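Local coordinates for protein RE68036p (Drosophila melanogaster, PDB 1SQH) that is of unproven function but may act as an acyltransferase, possibly a glycine N-acyltransferase, at residues A[149-154]-A[291-296]; A[93-98]-A[125-130]; A[32-37]-A[267-272]; A[134-139]-A[295-300]. All coordinates share one frame; numbering follows the deposited sequence.

All four contacts involve the mixed eight-stranded sheet. Contact 1 pairs strand 147-157 with strand 289-299. Contact 4 lays helix 129-141 against the C-terminal part of strand 289-299, and the two share Glu295 and Trp296. Contact 2 joins strand 91-96 to strand 123-128, the neighbour of 289-299, and its centre lies about 11 Å from those of contacts 1 and 4. Contact 3 sets the start of helix 34-51 on edge strand 268-273, about 22 Å between centres from contact 4. Along the chain, contact 2 nests inside the loop closed by contact 3 and closes before contacts 1 and 4 open; contact 3 crosses both. Strand 289-299 is thus inserted between strands from earlier in the chain.

Contact 1: residues A[149-154]-A[291-296]; sequences PRQCFG and DLVNEW
The guanidinium of Arg150 has CB of Trp296 over the centre of one face, 3.8 Å above the plane. Guanidinium and indole planes are 27° apart, and NH2 of Arg150 comes 3.6 Å from CD1 of Trp296. NH2 also forms a salt bridge with Glu196. SG of Cys152 meets the same indole obliquely, 3.6 Å from CE3 of Trp296. On the other face of the sheet, the bent chain of Gln151 brings NE2 to OE2 of Glu295, a 3.1 Å hydrogen bond. The donor meets the anti side of the carboxylate, 31° out of its plane. OE1 of Glu295 forms a salt bridge with Lys136. Farther along this face, CD1 of Phe153 packs beside CG2 of Val293. Backbone bonds join Arg150 with Trp296 and Cys152 with Asn294, in both directions. This is an antiparallel strand pair within the central sheet, with a classic beta bulge where Asp291 and Leu292 lie opposite Gly154.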
loop_
_atom_site.group_PDB
_atom_site.type_symbol
_atom_site.label_atom_id
_atom_site.label_comp_id
_atom_site.label_asym_id
_atom_site.label_seq_id
_atom_site.Cartn_x
_atom_site.Cartn_y
_atom_site.Cartn_z
ATOM N N PRO A 149 -1.370 -11.890 12.337
ATOM C CA PRO A 149 -0.317 -10.956 11.940
ATOM C C PRO A 149 0.648 -11.584 10.940
ATOM O O PRO A 149 0.795 -12.808 10.901
ATOM C CB PRO A 149 0.363 -10.643 13.271
ATOM C CG PRO A 149 0.336 -11.981 13.945
ATOM C CD PRO A 149 -1.054 -12.523 13.633
ATOM N N ARG A 150 1.293 -10.756 10.124
ATOM C CA ARG A 150 2.273 -11.261 9.168
ATOM C C ARG A 150 3.344 -10.215 8.925
ATOM O O ARG A 150 3.052 -9.026 8.816
ATOM C CB ARG A 150 1.615 -11.660 7.840
ATOM C CG ARG A 150 0.894 -10.545 7.110
ATOM C CD ARG A 150 0.118 -11.105 5.928
ATOM N NE ARG A 150 -1.003 -10.244 5.554
ATOM C CZ ARG A 150 -0.931 -9.264 4.660
ATOM N NH1 ARG A 150 0.215 -9.016 4.035
ATOM N NH2 ARG A 150 -2.011 -8.543 4.390
ATOM N N GLN A 151 4.587 -10.669 8.853
ATOM C CA GLN A 151 5.714 -9.774 8.630
ATOM C C GLN A 151 5.936 -9.483 7.148
ATOM O O GLN A 151 5.930 -10.383 6.306
ATOM C CB GLN A 151 6.978 -10.378 9.230
ATOM C CG GLN A 151 6.861 -10.667 10.716
ATOM C CD GLN A 151 7.996 -10.058 11.529
ATOM O OE1 GLN A 151 9.182 -10.253 11.222
ATOM N NE2 GLN A 151 7.637 -9.323 12.575
ATOM N N CYS A 152 6.133 -8.207 6.840
ATOM C CA CYS A 152 6.359 -7.791 5.469
ATOM C C CYS A 152 7.657 -6.995 5.352
ATOM O O CYS A 152 7.999 -6.214 6.242
ATOM C CB CYS A 152 5.178 -6.948 4.986
ATOM S SG CYS A 152 3.594 -7.816 5.106
ATOM N N PHE A 153 8.395 -7.221 4.267
ATOM C CA PHE A 153 9.632 -6.482 4.052
ATOM C C PHE A 153 9.337 -5.290 3.151
ATOM O O PHE A 153 8.646 -5.422 2.128
ATOM C CB PHE A 153 10.714 -7.340 3.366
ATOM C CG PHE A 153 11.218 -8.496 4.195
ATOM C CD1 PHE A 153 11.155 -8.468 5.590
ATOM C CD2 PHE A 153 11.788 -9.611 3.572
ATOM C CE1 PHE A 153 11.651 -9.534 6.351
ATOM C CE2 PHE A 153 12.288 -10.681 4.322
ATOM C CZ PHE A 153 12.214 -10.636 5.716
ATOM N N GLY A 154 9.838 -4.127 3.551
ATOM C CA GLY A 154 9.680 -2.936 2.742
ATOM C C GLY A 154 10.934 -2.839 1.875
ATOM O O GLY A 154 11.994 -2.433 2.369
ATOM N N ASP A 291 15.041 -2.363 3.499
ATOM C CA ASP A 291 15.424 -1.465 4.569
ATOM C C ASP A 291 14.348 -1.201 5.604
ATOM O O ASP A 291 14.466 -0.268 6.398
ATOM C CB ASP A 291 16.005 -0.155 4.025
ATOM C CG ASP A 291 15.061 0.571 3.130
ATOM O OD1 ASP A 291 13.848 0.549 3.351
ATOM O OD2 ASP A 291 15.510 1.228 2.115
ATOM N N LEU A 292 13.302 -2.030 5.606
ATOM C CA LEU A 292 12.229 -1.912 6.600
ATOM C C LEU A 292 11.465 -3.223 6.800
ATOM O O LEU A 292 11.302 -4.014 5.874
ATOM C CB LEU A 292 11.224 -0.819 6.216
ATOM C CG LEU A 292 10.171 -0.543 7.299
ATOM C CD1 LEU A 292 10.869 0.082 8.499
ATOM C CD2 LEU A 292 9.042 0.382 6.787
ATOM N N VAL A 293 11.003 -3.443 8.025
ATOM C CA VAL A 293 10.202 -4.617 8.351
ATOM C C VAL A 293 9.012 -4.097 9.143
ATOM O O VAL A 293 9.181 -3.446 10.171
ATOM C CB VAL A 293 10.968 -5.634 9.217
ATOM C CG1 VAL A 293 10.043 -6.784 9.597
ATOM C CG2 VAL A 293 12.188 -6.145 8.464
ATOM N N ASN A 294 7.815 -4.374 8.644
ATOM C CA ASN A 294 6.584 -3.929 9.280
ATOM C C ASN A 294 5.626 -5.093 9.360
ATOM O O ASN A 294 5.824 -6.116 8.708
ATOM C CB ASN A 294 5.936 -2.823 8.447
ATOM C CG ASN A 294 6.348 -1.429 8.885
ATOM O OD1 ASN A 294 7.386 -1.242 9.528
ATOM N ND2 ASN A 294 5.540 -0.433 8.520
ATOM N N GLU A 295 4.580 -4.939 10.157
ATOM C CA GLU A 295 3.589 -5.997 10.253
ATOM C C GLU A 295 2.240 -5.522 9.740
ATOM O O GLU A 295 1.915 -4.336 9.791
ATOM C CB GLU A 295 3.448 -6.504 11.701
ATOM C CG GLU A 295 4.376 -7.664 12.044
ATOM C CD GLU A 295 4.192 -8.182 13.465
ATOM O OE1 GLU A 295 3.040 -8.411 13.882
ATOM O OE2 GLU A 295 5.202 -8.376 14.169
ATOM N N TRP A 296 1.487 -6.462 9.185
ATOM C CA TRP A 296 0.138 -6.201 8.716
ATOM C C TRP A 296 -0.653 -7.043 9.712
ATOM O O TRP A 296 -0.525 -8.268 9.742
ATOM C CB TRP A 296 -0.048 -6.718 7.299
ATOM C CG TRP A 296 -0.202 -5.626 6.284
ATOM C CD1 TRP A 296 -1.350 -5.269 5.635
ATOM C CD2 TRP A 296 0.829 -4.754 5.792
ATOM N NE1 TRP A 296 -1.100 -4.231 4.765
ATOM C CE2 TRP A 296 0.228 -3.897 4.842
ATOM C CE3 TRP A 296 2.200 -4.616 6.061
ATOM C CZ2 TRP A 296 0.958 -2.907 4.153
ATOM C CZ3 TRP A 296 2.927 -3.624 5.372
ATOM C CH2 TRP A 296 2.298 -2.790 4.431
#

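Contact 2: residues A[93-98]-A[125-130]; sequences VSFFSW and TNVDLG
Two direct hydrogen bonds join Val93 and Ser94 to Thr125 and Asn126. Thr125 N donates to Val93 O at 2.8 Å. Asn126 ND2 donates to Ser94 OG, also at 2.8 Å, with the acceptor close to the amide plane. With chi1 at 176°, the hydroxyl of Ser94 swings away from its backbone N and meets this amide; it also bonds to Tyr82 OH. Thr125 OG1 holds the other end of the amide, donating to Asn126 OD1 from above the carbonyl plane. A water accepts from Phe95 N and donates to Thr125 O, linking the two segments; it lies over the centre of one face of the Phe95 ring.

The segments belong to a beta-alpha-beta unit of strand 91-96, helix 104-112 and strand 123-128. The chain turns a corner at Asn126.

For apolar contact, CZ of Phe95 meets CG1 of Val127 at 4.0 Å. Leu106 and Leu110 of helix 104-112 also touch Phe95. At the edge of the Phe96 ring, near its plane, OD1 of Asp128 lies 3.9 Å from CE1. The other carboxylate oxygen of Asp128, OD2, accepts from Gly130 N at 2.7 Å and N-caps helix 129-141.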
loop_
_atom_site.group_PDB
_atom_site.type_symbol
_atom_site.label_atom_id
_atom_site.label_comp_id
_atom_site.label_asym_id
_atom_site.label_seq_id
_atom_site.Cartn_x
_atom_site.Cartn_y
_atom_site.Cartn_z
ATOM N N VAL A 93 -6.253 0.617 8.977
ATOM C CA VAL A 93 -5.689 1.691 9.778
ATOM C C VAL A 93 -4.174 1.767 9.664
ATOM O O VAL A 93 -3.475 0.751 9.691
ATOM C CB VAL A 93 -6.045 1.524 11.289
ATOM C CG1 VAL A 93 -5.565 2.726 12.077
ATOM C CG2 VAL A 93 -7.544 1.352 11.464
ATOM N N SER A 94 -3.680 2.988 9.516
ATOM C CA SER A 94 -2.247 3.254 9.445
ATOM C C SER A 94 -1.988 4.338 10.478
ATOM O O SER A 94 -2.851 5.180 10.721
ATOM C CB SER A 94 -1.839 3.774 8.062
ATOM O OG SER A 94 -0.461 4.118 8.051
ATOM N N PHE A 95 -0.811 4.320 11.088
ATOM C CA PHE A 95 -0.486 5.329 12.083
ATOM C C PHE A 95 1.004 5.383 12.390
ATOM O O PHE A 95 1.732 4.407 12.206
ATOM C CB PHE A 95 -1.267 5.066 13.372
ATOM C CG PHE A 95 -0.999 3.718 13.980
ATOM C CD1 PHE A 95 0.139 3.494 14.747
ATOM C CD2 PHE A 95 -1.878 2.659 13.763
ATOM C CE1 PHE A 95 0.395 2.232 15.300
ATOM C CE2 PHE A 95 -1.630 1.397 14.308
ATOM C CZ PHE A 95 -0.490 1.188 15.075
ATOM N N PHE A 96 1.441 6.547 12.858
ATOM C CA PHE A 96 2.827 6.759 13.224
ATOM C C PHE A 96 2.968 8.030 14.039
ATOM O O PHE A 96 2.064 8.854 14.102
ATOM C CB PHE A 96 3.735 6.880 11.991
ATOM C CG PHE A 96 5.186 6.642 12.303
ATOM C CD1 PHE A 96 5.669 5.342 12.433
ATOM C CD2 PHE A 96 6.047 7.709 12.573
ATOM C CE1 PHE A 96 6.990 5.097 12.829
ATOM C CE2 PHE A 96 7.368 7.487 12.972
ATOM C CZ PHE A 96 7.840 6.174 13.101
ATOM N N SER A 97 4.125 8.160 14.664
ATOM C CA SER A 97 4.487 9.322 15.456
ATOM C C SER A 97 5.927 9.069 15.849
ATOM O O SER A 97 6.327 7.914 16.014
ATOM C CB SER A 97 3.628 9.446 16.718
ATOM O OG SER A 97 4.079 10.554 17.488
ATOM N N TRP A 98 6.715 10.128 15.982
ATOM C CA TRP A 98 8.100 9.934 16.362
ATOM C C TRP A 98 8.425 10.503 17.731
ATOM O O TRP A 98 9.567 10.861 18.003
ATOM C CB TRP A 98 9.043 10.501 15.289
ATOM C CG TRP A 98 8.904 11.967 14.987
ATOM C CD1 TRP A 98 9.318 13.009 15.760
ATOM C CD2 TRP A 98 8.364 12.541 13.792
ATOM N NE1 TRP A 98 9.076 14.200 15.121
ATOM C CE2 TRP A 98 8.489 13.942 13.911
ATOM C CE3 TRP A 98 7.788 12.003 12.628
ATOM C CZ2 TRP A 98 8.059 14.820 12.907
ATOM C CZ3 TRP A 98 7.362 12.882 11.626
ATOM C CH2 TRP A 98 7.500 14.276 11.778
ATOM N N THR A 125 -2.407 -1.758 8.872
ATOM C CA THR A 125 -1.379 -1.794 7.819
ATOM C C THR A 125 -0.060 -1.093 8.147
ATOM O O THR A 125 -0.025 -0.094 8.874
ATOM C CB THR A 125 -1.928 -1.185 6.505
ATOM O OG1 THR A 125 -2.199 0.211 6.697
ATOM C CG2 THR A 125 -3.213 -1.892 6.083
ATOM N N ASN A 126 1.024 -1.611 7.579
ATOM C CA ASN A 126 2.366 -1.053 7.783
ATOM C C ASN A 126 2.666 -0.611 9.222
ATOM O O ASN A 126 3.096 0.521 9.455
ATOM C CB ASN A 126 2.618 0.122 6.806
ATOM C CG ASN A 126 1.440 1.087 6.711
ATOM O OD1 ASN A 126 0.453 0.831 5.995
ATOM N ND2 ASN A 126 1.529 2.200 7.437
ATOM N N VAL A 127 2.467 -1.520 10.176
ATOM C CA VAL A 127 2.708 -1.227 11.591
ATOM C C VAL A 127 4.172 -1.381 11.959
ATOM O O VAL A 127 4.775 -2.428 11.703
ATOM C CB VAL A 127 1.912 -2.169 12.528
ATOM C CG1 VAL A 127 2.015 -1.663 13.962
ATOM C CG2 VAL A 127 0.465 -2.270 12.080
ATOM N N ASP A 128 4.732 -0.335 12.565
ATOM C CA ASP A 128 6.132 -0.342 12.984
ATOM C C ASP A 128 6.333 -1.437 14.026
ATOM O O ASP A 128 5.452 -1.681 14.860
ATOM C CB ASP A 128 6.505 1.013 13.584
ATOM C CG ASP A 128 7.975 1.122 13.904
ATOM O OD1 ASP A 128 8.739 1.624 13.050
ATOM O OD2 ASP A 128 8.370 0.691 15.009
ATOM N N LEU A 129 7.483 -2.099 13.986
ATOM C CA LEU A 129 7.759 -3.174 14.935
ATOM C C LEU A 129 7.641 -2.735 16.396
ATOM O O LEU A 129 7.364 -3.552 17.273
ATOM C CB LEU A 129 9.153 -3.751 14.681
ATOM C CG LEU A 129 9.280 -4.443 13.322
ATOM C CD1 LEU A 129 10.716 -4.886 13.085
ATOM C CD2 LEU A 129 8.326 -5.629 13.274
ATOM N N GLY A 130 7.839 -1.447 16.654
ATOM C CA GLY A 130 7.762 -0.963 18.017
ATOM C C GLY A 130 6.354 -0.712 18.518
ATOM O O GLY A 130 6.164 -0.398 19.694
HETATM O O HOH W 1 0.679 1.832 11.164
#

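Contact 3: residues A[32-37]-A[267-272]; sequences RNFHYL and TLTAWI
The ring of Phe34 overlaps the indole of Trp271 obliquely. CZ2 of Trp271 is 3.5 Å above the Phe34 ring plane, offset toward the rim. In return, CE1 of Phe34 lies over one face of the indole. The planes are 45° apart, and the centroids of the Phe34 ring and the six-membered ring of Trp271 are 4.6 Å apart. The two side chains slide past each other in opposite directions. The far end of the Phe34 ring reaches Thr269, with CE1 3.6 Å from CB.

Leu37, one helical turn later, meets the same threonine tip to tip: its CD1 is 3.5 Å from CG2 of Thr269. OG1 of Thr269 lies between the backbone N and the carbonyl carbon (chi1 64°), which leaves CG2 anti to the carbonyl carbon. Just ahead of the helix, the side chains of Arg32 and Thr267 cross at about a right angle, with CG of Arg32 3.8 Å from CG2 of Thr267. The hydroxyl of Thr267 is hydrogen-bonded to Ile31 O. No hydrogen bond crosses between the segments themselves.

Asn33 is the N-cap of the helix. Its OD1 accepts from Tyr36 N in the carbonyl plane, on a lone pair, and weakly from His35 N.

The first turn of helix 34-51 thus rests on edge strand 268-273. Val156 of strand 147-157 and Leu292 of strand 289-299 also touch Phe34, while Trp271 meets Phe231 and Trp296 edge-to-face.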
loop_
_atom_site.group_PDB
_atom_site.type_symbol
_atom_site.label_atom_id
_atom_site.label_comp_id
_atom_site.label_asym_id
_atom_site.label_seq_id
_atom_site.Cartn_x
_atom_site.Cartn_y
_atom_site.Cartn_z
ATOM N N ARG A 32 12.566 8.296 0.933
ATOM C CA ARG A 32 12.463 6.828 0.948
ATOM C C ARG A 32 11.556 6.286 2.037
ATOM O O ARG A 32 11.294 5.086 2.099
ATOM C CB ARG A 32 13.836 6.183 1.136
ATOM C CG ARG A 32 14.787 6.288 -0.026
ATOM C CD ARG A 32 16.161 5.896 0.464
ATOM N NE ARG A 32 17.075 5.512 -0.598
ATOM C CZ ARG A 32 17.639 4.313 -0.684
ATOM N NH1 ARG A 32 17.377 3.379 0.229
ATOM N NH2 ARG A 32 18.478 4.047 -1.674
ATOM N N ASN A 33 11.091 7.175 2.897
ATOM C CA ASN A 33 10.230 6.800 4.012
ATOM C C ASN A 33 8.827 6.358 3.564
ATOM O O ASN A 33 8.162 7.043 2.788
ATOM C CB ASN A 33 10.162 7.977 4.977
ATOM C CG ASN A 33 9.248 7.715 6.129
ATOM O OD1 ASN A 33 8.043 7.979 6.050
ATOM N ND2 ASN A 33 9.807 7.178 7.215
ATOM N N PHE A 34 8.373 5.214 4.068
ATOM C CA PHE A 34 7.074 4.677 3.684
ATOM C C PHE A 34 5.839 5.476 4.087
ATOM O O PHE A 34 4.801 5.394 3.419
ATOM C CB PHE A 34 6.954 3.239 4.174
ATOM C CG PHE A 34 7.681 2.253 3.308
ATOM C CD1 PHE A 34 7.020 1.605 2.264
ATOM C CD2 PHE A 34 9.033 1.998 3.505
ATOM C CE1 PHE A 34 7.698 0.712 1.424
ATOM C CE2 PHE A 34 9.722 1.110 2.677
ATOM C CZ PHE A 34 9.056 0.466 1.637
ATOM N N HIS A 35 5.922 6.236 5.172
ATOM C CA HIS A 35 4.779 7.034 5.565
ATOM C C HIS A 35 4.718 8.217 4.629
ATOM O O HIS A 35 3.631 8.672 4.254
ATOM C CB HIS A 35 4.892 7.456 7.029
ATOM C CG HIS A 35 4.611 6.329 7.971
ATOM N ND1 HIS A 35 3.333 5.877 8.219
ATOM C CD2 HIS A 35 5.448 5.467 8.595
ATOM C CE1 HIS A 35 3.395 4.779 8.953
ATOM N NE2 HIS A 35 4.666 4.507 9.193
ATOM N N TYR A 36 5.884 8.701 4.221
ATOM C CA TYR A 36 5.907 9.794 3.266
ATOM C C TYR A 36 5.290 9.280 1.958
ATOM O O TYR A 36 4.483 9.967 1.324
ATOM C CB TYR A 36 7.345 10.249 2.993
ATOM C CG TYR A 36 7.478 10.979 1.675
ATOM C CD1 TYR A 36 7.037 12.295 1.539
ATOM C CD2 TYR A 36 7.994 10.334 0.546
ATOM C CE1 TYR A 36 7.101 12.958 0.321
ATOM C CE2 TYR A 36 8.064 10.988 -0.684
ATOM C CZ TYR A 36 7.616 12.304 -0.789
ATOM O OH TYR A 36 7.704 12.970 -1.994
ATOM N N LEU A 37 5.673 8.064 1.561
ATOM C CA LEU A 37 5.173 7.480 0.318
ATOM C C LEU A 37 3.660 7.322 0.346
ATOM O O LEU A 37 2.977 7.613 -0.641
ATOM C CB LEU A 37 5.864 6.138 0.052
ATOM C CG LEU A 37 7.329 6.379 -0.360
ATOM C CD1 LEU A 37 8.112 5.077 -0.492
ATOM C CD2 LEU A 37 7.321 7.143 -1.684
ATOM N N THR A 267 10.642 7.291 -4.958
ATOM C CA THR A 267 11.421 6.098 -4.693
ATOM C C THR A 267 10.516 4.924 -5.049
ATOM O O THR A 267 9.325 4.944 -4.735
ATOM C CB THR A 267 11.731 6.007 -3.205
ATOM O OG1 THR A 267 12.166 7.289 -2.747
ATOM C CG2 THR A 267 12.792 4.957 -2.938
ATOM N N LEU A 268 11.054 3.918 -5.719
ATOM C CA LEU A 268 10.245 2.756 -6.020
ATOM C C LEU A 268 10.333 1.854 -4.787
ATOM O O LEU A 268 11.378 1.793 -4.135
ATOM C CB LEU A 268 10.795 2.022 -7.241
ATOM C CG LEU A 268 10.208 2.400 -8.599
ATOM C CD1 LEU A 268 8.756 1.945 -8.627
ATOM C CD2 LEU A 268 10.321 3.913 -8.854
ATOM N N THR A 269 9.245 1.164 -4.451
ATOM C CA THR A 269 9.276 0.266 -3.300
ATOM C C THR A 269 8.315 -0.870 -3.547
ATOM O O THR A 269 7.590 -0.871 -4.542
ATOM C CB THR A 269 8.833 0.957 -1.990
ATOM O OG1 THR A 269 7.459 1.345 -2.104
ATOM C CG2 THR A 269 9.685 2.191 -1.696
ATOM N N ALA A 270 8.314 -1.840 -2.641
ATOM C CA ALA A 270 7.406 -2.975 -2.742
ATOM C C ALA A 270 7.278 -3.624 -1.379
ATOM O O ALA A 270 8.260 -3.744 -0.636
ATOM C CB ALA A 270 7.921 -3.989 -3.752
ATOM N N TRP A 271 6.054 -4.020 -1.050
ATOM C CA TRP A 271 5.769 -4.694 0.203
ATOM C C TRP A 271 5.584 -6.177 -0.102
ATOM O O TRP A 271 4.691 -6.546 -0.856
ATOM C CB TRP A 271 4.485 -4.144 0.817
ATOM C CG TRP A 271 4.675 -2.883 1.607
ATOM C CD1 TRP A 271 4.118 -1.660 1.351
ATOM C CD2 TRP A 271 5.416 -2.743 2.823
ATOM N NE1 TRP A 271 4.459 -0.766 2.342
ATOM C CE2 TRP A 271 5.257 -1.406 3.257
ATOM C CE3 TRP A 271 6.196 -3.619 3.591
ATOM C CZ2 TRP A 271 5.853 -0.926 4.433
ATOM C CZ3 TRP A 271 6.786 -3.143 4.755
ATOM C CH2 TRP A 271 6.609 -1.805 5.166
ATOM N N ILE A 272 6.427 -7.029 0.469
ATOM C CA ILE A 272 6.302 -8.462 0.228
ATOM C C ILE A 272 6.328 -9.233 1.538
ATOM O O ILE A 272 6.981 -8.819 2.502
ATOM C CB ILE A 272 7.446 -9.016 -0.676
ATOM C CG1 ILE A 272 8.785 -8.909 0.041
ATOM C CG2 ILE A 272 7.478 -8.273 -2.003
ATOM C CD1 ILE A 272 9.924 -9.684 -0.640
#

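Contact 4: residues A[134-139]-A[295-300]; sequences RVKELA and EWIKLV
Helix 129-141 packs on the C-terminal strand 289-299 of the central sheet, with Val135 and Ala139 pointing at the strand and Lys136 reaching across to it. Lys136 NZ forms a salt bridge with Glu295 OE1 at 2.8 Å, using the syn lone pair of that oxygen. The lysine chain is extended beyond CG and crosses the glutamate at about a right angle. On the way its CE passes 3.6 Å from CD1 of Ile297.

Segments 134-139 and 295-299 run nearly parallel, 6° apart in direction, with a closest axis approach of 10.9 Å. Side chains span this helix-on-sheet spacing. CD1 of Ile297 and CG1 of Val135 reach toward each other tip to tip, 3.7 Å apart. The extended CG1 branch of Ile297 (chi2 179°) carries that methyl up to the helix. Leu124 of the adjoining strand 123-128 touches both residues. One turn further along the helix, the methyl of Ala139 lies 4.1 Å from CD2 of Leu299.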
loop_
_atom_site.group_PDB
_atom_site.type_symbol
_atom_site.label_atom_id
_atom_site.label_comp_id
_atom_site.label_asym_id
_atom_site.label_seq_id
_atom_site.Cartn_x
_atom_site.Cartn_y
_atom_site.Cartn_z
ATOM N N ARG A 134 2.164 -3.745 21.701
ATOM C CA ARG A 134 1.192 -2.938 22.409
ATOM C C ARG A 134 -0.142 -2.847 21.678
ATOM O O ARG A 134 -1.193 -2.952 22.302
ATOM C CB ARG A 134 1.746 -1.539 22.663
ATOM C CG ARG A 134 0.841 -0.685 23.524
ATOM C CD ARG A 134 1.527 0.583 24.005
ATOM N NE ARG A 134 0.625 1.365 24.845
ATOM C CZ ARG A 134 0.949 2.504 25.448
ATOM N NH1 ARG A 134 2.169 3.014 25.312
ATOM N NH2 ARG A 134 0.048 3.138 26.186
ATOM N N VAL A 135 -0.120 -2.677 20.360
ATOM C CA VAL A 135 -1.380 -2.569 19.633
ATOM C C VAL A 135 -2.173 -3.875 19.675
ATOM O O VAL A 135 -3.404 -3.864 19.616
ATOM C CB VAL A 135 -1.169 -2.177 18.162
ATOM C CG1 VAL A 135 -0.728 -3.388 17.351
ATOM C CG2 VAL A 135 -2.450 -1.589 17.601
ATOM N N LYS A 136 -1.477 -5.002 19.775
ATOM C CA LYS A 136 -2.174 -6.279 19.828
ATOM C C LYS A 136 -2.842 -6.438 21.194
ATOM O O LYS A 136 -3.938 -6.996 21.294
ATOM C CB LYS A 136 -1.209 -7.435 19.554
ATOM C CG LYS A 136 -0.619 -7.422 18.135
ATOM C CD LYS A 136 0.472 -8.474 17.960
ATOM C CE LYS A 136 1.207 -8.311 16.623
ATOM N NZ LYS A 136 2.282 -9.333 16.428
ATOM N N GLU A 137 -2.182 -5.936 22.237
ATOM C CA GLU A 137 -2.721 -5.998 23.598
ATOM C C GLU A 137 -4.004 -5.172 23.634
ATOM O O GLU A 137 -5.028 -5.594 24.180
ATOM C CB GLU A 137 -1.708 -5.429 24.593
ATOM C CG GLU A 137 -0.406 -6.219 24.699
ATOM C CD GLU A 137 0.644 -5.502 25.543
ATOM O OE1 GLU A 137 0.343 -5.167 26.715
ATOM O OE2 GLU A 137 1.769 -5.267 25.035
ATOM N N LEU A 138 -3.941 -3.996 23.024
ATOM C CA LEU A 138 -5.085 -3.104 22.944
ATOM C C LEU A 138 -6.238 -3.811 22.242
ATOM O O LEU A 138 -7.367 -3.803 22.725
ATOM C CB LEU A 138 -4.697 -1.835 22.176
ATOM C CG LEU A 138 -5.780 -0.798 21.880
ATOM C CD1 LEU A 138 -6.563 -0.475 23.152
ATOM C CD2 LEU A 138 -5.123 0.452 21.319
ATOM N N ALA A 139 -5.951 -4.429 21.100
ATOM C CA ALA A 139 -6.981 -5.141 20.344
ATOM C C ALA A 139 -7.710 -6.131 21.242
ATOM O O ALA A 139 -8.936 -6.253 21.187
ATOM C CB ALA A 139 -6.357 -5.878 19.169
ATOM N N GLU A 295 4.580 -4.939 10.157
ATOM C CA GLU A 295 3.589 -5.997 10.253
ATOM C C GLU A 295 2.240 -5.522 9.740
ATOM O O GLU A 295 1.915 -4.336 9.791
ATOM C CB GLU A 295 3.448 -6.504 11.701
ATOM C CG GLU A 295 4.376 -7.664 12.044
ATOM C CD GLU A 295 4.192 -8.182 13.465
ATOM O OE1 GLU A 295 3.040 -8.411 13.882
ATOM O OE2 GLU A 295 5.202 -8.376 14.169
ATOM N N TRP A 296 1.487 -6.462 9.185
ATOM C CA TRP A 296 0.138 -6.201 8.716
ATOM C C TRP A 296 -0.653 -7.043 9.712
ATOM O O TRP A 296 -0.525 -8.268 9.742
ATOM C CB TRP A 296 -0.048 -6.718 7.299
ATOM C CG TRP A 296 -0.202 -5.626 6.284
ATOM C CD1 TRP A 296 -1.350 -5.269 5.635
ATOM C CD2 TRP A 296 0.829 -4.754 5.792
ATOM N NE1 TRP A 296 -1.100 -4.231 4.765
ATOM C CE2 TRP A 296 0.228 -3.897 4.842
ATOM C CE3 TRP A 296 2.200 -4.616 6.061
ATOM C CZ2 TRP A 296 0.958 -2.907 4.153
ATOM C CZ3 TRP A 296 2.927 -3.624 5.372
ATOM C CH2 TRP A 296 2.298 -2.790 4.431
ATOM N N ILE A 297 -1.437 -6.388 10.556
ATOM C CA ILE A 297 -2.185 -7.114 11.567
ATOM C C ILE A 297 -3.670 -7.171 11.266
ATOM O O ILE A 297 -4.384 -6.176 11.412
ATOM C CB ILE A 297 -1.980 -6.478 12.946
ATOM C CG1 ILE A 297 -0.476 -6.336 13.227
ATOM C CG2 ILE A 297 -2.639 -7.330 14.003
ATOM C CD1 ILE A 297 -0.138 -5.699 14.566
ATOM N N LYS A 298 -4.128 -8.338 10.830
ATOM C CA LYS A 298 -5.536 -8.533 10.520
ATOM C C LYS A 298 -6.262 -9.018 11.774
ATOM O O LYS A 298 -5.942 -10.081 12.314
ATOM C CB LYS A 298 -5.676 -9.559 9.393
ATOM C CG LYS A 298 -7.091 -10.042 9.114
ATOM C CD LYS A 298 -8.033 -8.917 8.716
ATOM C CE LYS A 298 -9.404 -9.485 8.362
ATOM N NZ LYS A 298 -10.461 -8.445 8.233
ATOM N N LEU A 299 -7.217 -8.217 12.242
ATOM C CA LEU A 299 -8.021 -8.561 13.417
ATOM C C LEU A 299 -9.245 -9.343 12.945
ATOM O O LEU A 299 -9.943 -8.906 12.029
ATOM C CB LEU A 299 -8.473 -7.286 14.137
ATOM C CG LEU A 299 -7.549 -6.641 15.181
ATOM C CD1 LEU A 299 -6.116 -6.696 14.726
ATOM C CD2 LEU A 299 -7.988 -5.207 15.427
ATOM N N VAL A 300 -9.503 -10.503 13.547
ATOM C CA VAL A 300 -10.664 -11.306 13.144
ATOM C C VAL A 300 -11.937 -10.779 13.806
ATOM O O VAL A 300 -11.954 -10.491 15.003
ATOM C CB VAL A 300 -10.491 -12.808 13.513
ATOM C CG1 VAL A 300 -9.083 -13.274 13.170
ATOM C CG2 VAL A 300 -10.798 -13.033 14.984
#